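Local coordinates for siderophore periplasmic binding protein (Thermobifida fusca, PDB 5DH0) that probably binds ferric fuscachelin-type siderophores outside the cell membrane and delivers them for uptake, at residues G51-L56 with A288-A293; G143-T148 with G207-H212; L151-G156 with R160-Q165. All blocks are in the same frame, centred on the assembly; numbering follows the deposited sequence.

Interaction 1: residues G51-L56 with A288-A293; sequences GTEVVL and AARTYA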
loop_
_atom_site.group_PDB
_atom_site.type_symbol
_atom_site.label_atom_id
_atom_site.label_comp_id
_atom_site.label_asym_id
_atom_site.label_seq_id
_atom_site.Cartn_x
_atom_site.Cartn_y
_atom_site.Cartn_z
ATOM N N GLY A 51 -29.597 -19.730 9.133
ATOM C CA GLY A 51 -30.000 -20.687 10.151
ATOM C C GLY A 51 -29.304 -22.036 10.001
ATOM O O GLY A 51 -29.106 -22.745 10.986
ATOM N N THR A 52 -28.936 -22.396 8.774
ATOM C CA THR A 52 -28.348 -23.706 8.507
ATOM C C THR A 52 -27.049 -23.930 9.282
ATOM O O THR A 52 -26.846 -24.995 9.872
ATOM C CB THR A 52 -28.049 -23.905 7.011
ATOM O OG1 THR A 52 -29.232 -23.652 6.243
ATOM C CG2 THR A 52 -27.570 -25.323 6.766
ATOM N N GLU A 53 -26.177 -22.924 9.278
ATOM C CA GLU A 53 -24.902 -22.986 10.006
ATOM C C GLU A 53 -25.147 -23.177 11.501
ATOM O O GLU A 53 -24.366 -23.829 12.202
ATOM C CB GLU A 53 -24.079 -21.712 9.760
ATOM C CG GLU A 53 -23.549 -21.572 8.313
ATOM C CD GLU A 53 -24.648 -21.258 7.273
ATOM O OE1 GLU A 53 -25.828 -21.032 7.648
ATOM O OE2 GLU A 53 -24.323 -21.259 6.065
ATOM N N VAL A 54 -26.252 -22.624 11.986
ATOM C CA VAL A 54 -26.572 -22.715 13.405
ATOM C C VAL A 54 -26.995 -24.124 13.808
ATOM O O VAL A 54 -26.479 -24.668 14.790
ATOM C CB VAL A 54 -27.671 -21.712 13.782
ATOM C CG1 VAL A 54 -28.153 -21.930 15.222
ATOM C CG2 VAL A 54 -27.140 -20.300 13.601
ATOM N N VAL A 55 -27.923 -24.719 13.059
ATOM C CA VAL A 55 -28.403 -26.050 13.408
ATOM C C VAL A 55 -27.294 -27.093 13.194
ATOM O O VAL A 55 -27.160 -28.032 13.989
ATOM C CB VAL A 55 -29.701 -26.448 12.622
ATOM C CG1 VAL A 55 -30.874 -25.598 13.075
ATOM C CG2 VAL A 55 -29.510 -26.371 11.101
ATOM N N LEU A 56 -26.477 -26.930 12.157
ATOM C CA LEU A 56 -25.373 -27.870 11.960
ATOM C C LEU A 56 -24.415 -27.876 13.165
ATOM O O LEU A 56 -24.050 -28.937 13.659
ATOM C CB LEU A 56 -24.610 -27.558 10.671
ATOM C CG LEU A 56 -25.373 -27.965 9.397
ATOM C CD1 LEU A 56 -24.748 -27.363 8.146
ATOM C CD2 LEU A 56 -25.470 -29.483 9.268
ATOM N N ALA A 288 -16.220 -16.660 4.091
ATOM C CA ALA A 288 -17.430 -15.944 4.477
ATOM C C ALA A 288 -17.513 -15.703 6.003
ATOM O O ALA A 288 -18.122 -14.734 6.451
ATOM C CB ALA A 288 -18.657 -16.698 3.985
ATOM N N ALA A 289 -16.895 -16.584 6.782
ATOM C CA ALA A 289 -16.881 -16.482 8.241
ATOM C C ALA A 289 -18.274 -16.198 8.792
ATOM O O ALA A 289 -18.514 -15.156 9.402
ATOM C CB ALA A 289 -15.908 -15.403 8.691
ATOM N N ARG A 290 -19.195 -17.121 8.555
ATOM C CA ARG A 290 -20.561 -16.932 9.010
ATOM C C ARG A 290 -20.703 -17.164 10.513
ATOM O O ARG A 290 -21.604 -16.622 11.124
ATOM C CB ARG A 290 -21.497 -17.846 8.227
ATOM C CG ARG A 290 -21.727 -17.365 6.806
ATOM C CD ARG A 290 -22.776 -18.189 6.121
ATOM N NE ARG A 290 -23.259 -17.566 4.892
ATOM C CZ ARG A 290 -24.398 -17.904 4.291
ATOM N NH1 ARG A 290 -25.163 -18.849 4.815
ATOM N NH2 ARG A 290 -24.775 -17.291 3.175
ATOM N N THR A 291 -19.814 -17.960 11.106
ATOM C CA THR A 291 -19.857 -18.227 12.550
ATOM C C THR A 291 -18.480 -18.020 13.179
ATOM O O THR A 291 -17.479 -17.870 12.452
ATOM C CB THR A 291 -20.335 -19.674 12.849
ATOM O OG1 THR A 291 -19.342 -20.607 12.390
ATOM C CG2 THR A 291 -21.684 -19.967 12.162
ATOM N N TYR A 292 -18.406 -18.035 14.516
ATOM C CA TYR A 292 -17.104 -17.838 15.155
ATOM C C TYR A 292 -16.209 -19.042 14.887
ATOM O O TYR A 292 -14.989 -18.902 14.763
ATOM C CB TYR A 292 -17.249 -17.551 16.658
ATOM C CG TYR A 292 -17.438 -16.057 16.929
ATOM C CD1 TYR A 292 -16.371 -15.175 16.806
ATOM C CD2 TYR A 292 -18.680 -15.531 17.269
ATOM C CE1 TYR A 292 -16.532 -13.821 17.028
ATOM C CE2 TYR A 292 -18.844 -14.178 17.491
ATOM C CZ TYR A 292 -17.767 -13.330 17.368
ATOM O OH TYR A 292 -17.911 -11.987 17.583
ATOM N N ALA A 293 -16.816 -20.215 14.726
ATOM C CA ALA A 293 -16.040 -21.410 14.386
ATOM C C ALA A 293 -15.430 -21.299 12.986
ATOM O O ALA A 293 -14.287 -21.695 12.754
ATOM C CB ALA A 293 -16.911 -22.654 14.494
#

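Interaction 2: residues G143-T148 with G207-H212; sequences GLRNMT and GGEILH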
loop_
_atom_site.group_PDB
_atom_site.type_symbol
_atom_site.label_atom_id
_atom_site.label_comp_id
_atom_site.label_asym_id
_atom_site.label_seq_id
_atom_site.Cartn_x
_atom_site.Cartn_y
_atom_site.Cartn_z
ATOM N N GLY A 143 -20.733 -8.421 12.050
ATOM C CA GLY A 143 -22.182 -8.498 12.164
ATOM C C GLY A 143 -22.749 -9.896 11.937
ATOM O O GLY A 143 -23.708 -10.307 12.591
ATOM N N LEU A 144 -22.138 -10.625 11.006
ATOM C CA LEU A 144 -22.534 -11.983 10.650
ATOM C C LEU A 144 -22.314 -12.991 11.776
ATOM O O LEU A 144 -23.261 -13.639 12.239
ATOM C CB LEU A 144 -21.756 -12.444 9.414
ATOM C CG LEU A 144 -22.394 -12.246 8.044
ATOM C CD1 LEU A 144 -21.433 -12.695 6.933
ATOM C CD2 LEU A 144 -23.689 -13.041 7.978
ATOM N N ARG A 145 -21.060 -13.128 12.213
ATOM C CA ARG A 145 -20.736 -14.160 13.181
ATOM C C ARG A 145 -21.391 -13.828 14.524
ATOM O O ARG A 145 -21.667 -14.729 15.327
ATOM C CB ARG A 145 -19.220 -14.335 13.313
ATOM C CG ARG A 145 -18.442 -13.088 13.693
ATOM C CD ARG A 145 -16.936 -13.369 13.637
ATOM N NE ARG A 145 -16.143 -12.162 13.855
ATOM C CZ ARG A 145 -15.678 -11.386 12.881
ATOM N NH1 ARG A 145 -15.904 -11.691 11.606
ATOM N NH2 ARG A 145 -14.972 -10.310 13.186
ATOM N N ASN A 146 -21.698 -12.551 14.746
ATOM C CA ASN A 146 -22.424 -12.172 15.960
ATOM C C ASN A 146 -23.933 -12.472 15.868
ATOM O O ASN A 146 -24.573 -12.808 16.868
ATOM C CB ASN A 146 -22.186 -10.692 16.295
ATOM C CG ASN A 146 -20.922 -10.484 17.125
ATOM O OD1 ASN A 146 -20.842 -10.947 18.268
ATOM N ND2 ASN A 146 -19.918 -9.804 16.548
ATOM N N MET A 147 -24.497 -12.368 14.672
ATOM C CA MET A 147 -25.897 -12.735 14.464
ATOM C C MET A 147 -26.099 -14.249 14.639
ATOM O O MET A 147 -27.086 -14.685 15.233
ATOM C CB MET A 147 -26.372 -12.268 13.081
ATOM C CG MET A 147 -27.757 -12.764 12.672
ATOM S SD MET A 147 -27.686 -14.296 11.695
ATOM C CE MET A 147 -26.656 -13.765 10.334
ATOM N N THR A 148 -25.169 -15.057 14.139
ATOM C CA THR A 148 -25.350 -16.498 14.260
ATOM C C THR A 148 -25.050 -16.946 15.683
ATOM O O THR A 148 -25.529 -17.994 16.114
ATOM C CB THR A 148 -24.469 -17.317 13.279
ATOM O OG1 THR A 148 -23.096 -16.943 13.437
ATOM C CG2 THR A 148 -24.902 -17.103 11.848
ATOM N N GLY A 207 -13.375 -12.667 4.679
ATOM C CA GLY A 207 -11.996 -12.871 5.084
ATOM C C GLY A 207 -11.181 -11.597 5.175
ATOM O O GLY A 207 -10.203 -11.534 5.938
ATOM N N GLY A 208 -11.559 -10.584 4.389
ATOM C CA GLY A 208 -10.862 -9.307 4.391
ATOM C C GLY A 208 -11.016 -8.602 5.740
ATOM O O GLY A 208 -10.103 -7.946 6.236
ATOM N N GLU A 209 -12.198 -8.744 6.327
ATOM C CA GLU A 209 -12.481 -8.157 7.613
ATOM C C GLU A 209 -11.692 -8.869 8.715
ATOM O O GLU A 209 -11.234 -8.226 9.656
ATOM C CB GLU A 209 -13.978 -8.197 7.904
ATOM C CG GLU A 209 -14.389 -7.224 8.990
ATOM C CD GLU A 209 -14.492 -7.879 10.373
ATOM O OE1 GLU A 209 -14.214 -9.098 10.472
ATOM O OE2 GLU A 209 -14.853 -7.175 11.357
ATOM N N ILE A 210 -11.503 -10.181 8.580
ATOM C CA ILE A 210 -10.718 -10.919 9.567
ATOM C C ILE A 210 -9.244 -10.569 9.487
ATOM O O ILE A 210 -8.593 -10.380 10.515
ATOM C CB ILE A 210 -10.909 -12.434 9.423
ATOM C CG1 ILE A 210 -12.299 -12.798 9.927
ATOM C CG2 ILE A 210 -9.894 -13.175 10.275
ATOM C CD1 ILE A 210 -12.777 -14.107 9.437
ATOM N N LEU A 211 -8.717 -10.450 8.274
ATOM C CA LEU A 211 -7.352 -9.966 8.109
ATOM C C LEU A 211 -7.217 -8.573 8.722
ATOM O O LEU A 211 -6.232 -8.283 9.402
ATOM C CB LEU A 211 -6.953 -9.938 6.637
ATOM C CG LEU A 211 -6.535 -11.286 6.055
ATOM C CD1 LEU A 211 -6.705 -11.280 4.546
ATOM C CD2 LEU A 211 -5.090 -11.578 6.431
ATOM N N HIS A 212 -8.210 -7.719 8.486
ATOM C CA HIS A 212 -8.183 -6.372 9.036
ATOM C C HIS A 212 -8.241 -6.411 10.578
ATOM O O HIS A 212 -7.437 -5.776 11.250
ATOM C CB HIS A 212 -9.334 -5.547 8.467
ATOM C CG HIS A 212 -9.330 -4.114 8.904
ATOM N ND1 HIS A 212 -8.330 -3.227 8.555
ATOM C CD2 HIS A 212 -10.214 -3.407 9.652
ATOM C CE1 HIS A 212 -8.596 -2.040 9.072
ATOM N NE2 HIS A 212 -9.731 -2.123 9.747
#

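Interaction 3: residues L151-G156 with R160-Q165; sequences LSRVVG and RAEAEQ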
loop_
_atom_site.group_PDB
_atom_site.type_symbol
_atom_site.label_atom_id
_atom_site.label_comp_id
_atom_site.label_asym_id
_atom_site.label_seq_id
_atom_site.Cartn_x
_atom_site.Cartn_y
_atom_site.Cartn_z
ATOM N N LEU A 151 -28.532 -16.693 17.289
ATOM C CA LEU A 151 -29.380 -17.815 16.915
ATOM C C LEU A 151 -28.939 -19.058 17.685
ATOM O O LEU A 151 -29.775 -19.877 18.088
ATOM C CB LEU A 151 -29.330 -18.044 15.402
ATOM C CG LEU A 151 -29.992 -16.900 14.627
ATOM C CD1 LEU A 151 -29.904 -17.131 13.116
ATOM C CD2 LEU A 151 -31.437 -16.718 15.067
ATOM N N SER A 152 -27.629 -19.184 17.907
ATOM C CA SER A 152 -27.090 -20.314 18.648
ATOM C C SER A 152 -27.631 -20.353 20.071
ATOM O O SER A 152 -27.969 -21.424 20.596
ATOM C CB SER A 152 -25.574 -20.263 18.678
ATOM O OG SER A 152 -25.038 -20.665 17.439
ATOM N N ARG A 153 -27.713 -19.185 20.698
ATOM C CA ARG A 153 -28.204 -19.121 22.061
ATOM C C ARG A 153 -29.666 -19.564 22.070
ATOM O O ARG A 153 -30.085 -20.346 22.921
ATOM C CB ARG A 153 -28.036 -17.710 22.639
ATOM C CG ARG A 153 -26.601 -17.373 22.988
ATOM C CD ARG A 153 -26.478 -15.942 23.440
ATOM N NE ARG A 153 -25.100 -15.592 23.763
ATOM C CZ ARG A 153 -24.575 -14.391 23.552
ATOM N NH1 ARG A 153 -25.321 -13.435 23.013
ATOM N NH2 ARG A 153 -23.309 -14.146 23.863
ATOM N N VAL A 154 -30.426 -19.087 21.095
ATOM C CA VAL A 154 -31.859 -19.347 21.043
ATOM C C VAL A 154 -32.203 -20.832 20.859
ATOM O O VAL A 154 -33.191 -21.299 21.415
ATOM C CB VAL A 154 -32.504 -18.493 19.935
ATOM C CG1 VAL A 154 -33.584 -19.245 19.192
ATOM C CG2 VAL A 154 -33.051 -17.214 20.540
ATOM N N VAL A 155 -31.387 -21.585 20.127
ATOM C CA VAL A 155 -31.676 -23.009 19.932
ATOM C C VAL A 155 -31.001 -23.852 21.018
ATOM O O VAL A 155 -30.967 -25.087 20.934
ATOM C CB VAL A 155 -31.228 -23.526 18.521
ATOM C CG1 VAL A 155 -31.848 -22.688 17.404
ATOM C CG2 VAL A 155 -29.710 -23.559 18.403
ATOM N N GLY A 156 -30.439 -23.176 22.018
ATOM C CA GLY A 156 -29.888 -23.829 23.198
ATOM C C GLY A 156 -28.417 -24.197 23.118
ATOM O O GLY A 156 -27.910 -24.937 23.969
ATOM N N ARG A 160 -21.415 -23.507 23.568
ATOM C CA ARG A 160 -20.414 -23.801 22.540
ATOM C C ARG A 160 -20.121 -22.569 21.702
ATOM O O ARG A 160 -18.967 -22.253 21.405
ATOM C CB ARG A 160 -20.864 -24.923 21.618
ATOM C CG ARG A 160 -19.797 -25.281 20.581
ATOM C CD ARG A 160 -20.418 -25.875 19.331
ATOM N NE ARG A 160 -21.445 -24.983 18.789
ATOM C CZ ARG A 160 -21.192 -23.968 17.965
ATOM N NH1 ARG A 160 -19.941 -23.722 17.584
ATOM N NH2 ARG A 160 -22.184 -23.195 17.528
ATOM N N ALA A 161 -21.187 -21.868 21.340
ATOM C CA ALA A 161 -21.067 -20.637 20.584
ATOM C C ALA A 161 -20.210 -19.598 21.307
ATOM O O ALA A 161 -19.278 -19.038 20.735
ATOM C CB ALA A 161 -22.436 -20.090 20.302
ATOM N N GLU A 162 -20.515 -19.342 22.572
ATOM C CA GLU A 162 -19.778 -18.326 23.313
ATOM C C GLU A 162 -18.330 -18.738 23.492
ATOM O O GLU A 162 -17.430 -17.887 23.485
ATOM C CB GLU A 162 -20.461 -18.047 24.649
ATOM C CG GLU A 162 -21.783 -17.268 24.457
ATOM C CD GLU A 162 -22.621 -17.107 25.729
ATOM O OE1 GLU A 162 -22.080 -17.243 26.854
ATOM O OE2 GLU A 162 -23.834 -16.833 25.590
ATOM N N ALA A 163 -18.083 -20.039 23.594
ATOM C CA ALA A 163 -16.707 -20.506 23.688
ATOM C C ALA A 163 -15.948 -20.224 22.380
ATOM O O ALA A 163 -14.757 -19.873 22.402
ATOM C CB ALA A 163 -16.664 -21.986 24.037
ATOM N N GLU A 164 -16.632 -20.345 21.239
ATOM C CA GLU A 164 -15.977 -20.001 19.974
ATOM C C GLU A 164 -15.645 -18.509 19.918
ATOM O O GLU A 164 -14.556 -18.127 19.475
ATOM C CB GLU A 164 -16.837 -20.394 18.771
ATOM C CG GLU A 164 -16.888 -21.899 18.488
ATOM C CD GLU A 164 -15.544 -22.486 18.035
ATOM O OE1 GLU A 164 -14.658 -21.730 17.590
ATOM O OE2 GLU A 164 -15.378 -23.725 18.110
ATOM N N GLN A 165 -16.569 -17.665 20.376
ATOM C CA GLN A 165 -16.341 -16.217 20.337
ATOM C C GLN A 165 -15.130 -15.821 21.189
ATOM O O GLN A 165 -14.290 -15.007 20.777
ATOM C CB GLN A 165 -17.569 -15.460 20.808
ATOM C CG GLN A 165 -17.344 -13.969 20.932
ATOM C CD GLN A 165 -18.554 -13.242 21.471
ATOM O OE1 GLN A 165 -19.093 -13.595 22.514
ATOM N NE2 GLN A 165 -19.000 -12.229 20.747
HETATM O O HOH W 1 -25.300 -23.391 16.935
#

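Interaction 1: residues G51-L56 with A288-A293
E53, on helix 52-57, meets R290 and T291 of the loop that leads into helix 292-307. The close-packed part lies at the root of the glutamate, where E53 CB rests against T291 CG2 at 3.8 Å. E53 CA and T291 CA are 7.4 Å apart, the nearest pair across the segments. T291 sits at the N-cap of helix 292-307: its OG1 caps the backbone N of Q294 and also bonds to E57, leaving the methyl to face E53. Toward the partly exposed R290, the more solvent-facing side, the contact turns from apolar to polar. The arginine chain runs extended from CG to NE past the carboxylate, with R290 CD 3.4 Å from E53 OE2. A bend in the glutamate (chi2 71°) turns its carboxylate to the guanidinium edge, where R290 NH1 makes a salt bridge to E53 OE2 of 2.8 Å. The bond is bent, 132° at the hydrogen, and reaches OE2 from above the carboxylate plane, and the two flat groups are turned 53° against each other. F50 and L72 also touch R290. A single bent, charged bond beside a methyl contact suggests that charge attraction contributes more than a well-directed hydrogen bond to holding the buried E53 to this loop.

Interaction 2: residues G143-T148 with G207-H212
Helices 142-154 and 206-213 stand well apart here, with R145 CA and I210 CA, the nearest pair, 11.1 Å from each other, and long side chains bridge the space between backbones. R145 does most of the reaching. Its CG is tucked in between N and C of its own backbone (chi1 57°), and the chain then runs extended to NE, carrying the guanidinium to the second helix. There both terminal nitrogens close end-on upon one oxygen: E209 OE1 accepts from R145 NH2 at 3.1 Å and from R145 NH1 at 3.3 Å. The NH2 bond is the straighter, 157° at the hydrogen, and uses the syn lone pair of OE1; the NH1 bond comes from above the carboxylate plane. OE1 lies in the guanidinium plane, although the carboxylate itself is turned 48° from it. E209 achieves this through a bend at chi2 that brings its carboxylate round to the arginine edge. Alongside, I210 CG1 approaches R145 NH1 to 4.1 Å, an oblique and purely van der Waals contact. Y292 and F168 touch R145, while V298 and L299 of helix 292-307 pack on I210. The salt bridge thus joins a helix following the parallel sheet to one attached to the mixed sheet, an interlobe contact in the two-lobed fold of siderophore-binding proteins, whose lobes are linked here by the long helix 158-178.

Interaction 3: residues L151-G156 with R160-Q165
The short connection between helix 142-154 and helix 158-178 brings S152 and R153 against R160, A161 and E162. The first helix closes in a Schellman motif: G156, with positive phi, is its C-prime residue, G156 N bonds to R153 O, and D157 N returns to S152 O. At the close point between the helices S152 CB packs on A161 CB at 3.5 Å, and S152 CA and A161 CA are 6.3 Å apart. Flanking it, R153 and E162 cross at about a right angle. The extended arginine presents its NE edge, and R153 NE forms a salt bridge to E162 OE2, at a distance of 2.5 Å that is doubtful as a length. OE2 is met on its anti side, 21° out of the carboxylate plane, and R153 NH2 adds a weak bond to the same oxygen at 3.2 Å. E150 forms a second salt bridge with R153, through NH1. A water bridges the two helices, 2.8 Å from S152 OG and 3.2 Å from R160 NH2. S152 OG also bonds to T148 O one turn back, whereas R160 pairs with D157 and E57, its chain bent at chi3 (54°). The chemistry is therefore divided: small side chains allow the helices to come close, a salt bridge joins them on the partly exposed side, and the water links the serine hydroxyl to an arginine already engaged by two carboxylates.

In the fold
From the N terminus, the chain passes through strand 45-47 and helix 52-57 of the parallel-sheet lobe, then reaches helix 142-154 and turns into helix 158-178. Interaction 3 closes this short turn. Interaction 2 closes a longer loop around it, from 143-148 to 207-212 in the mixed-sheet lobe. Interaction 1 spans 231 residues and encloses both, bringing the entry to the last helix, 292-307, back to 51-56. The three nest without crossing. Segment 288-293 touches 143-148, 207-212 and 160-165: R290 O bonds to T148, A289 packs on I210, and Y292 lies against R145 and E164. V54 of 51-56 packs on L151. The approach to helix 292-307 thus touches both lobes and helix 158-178.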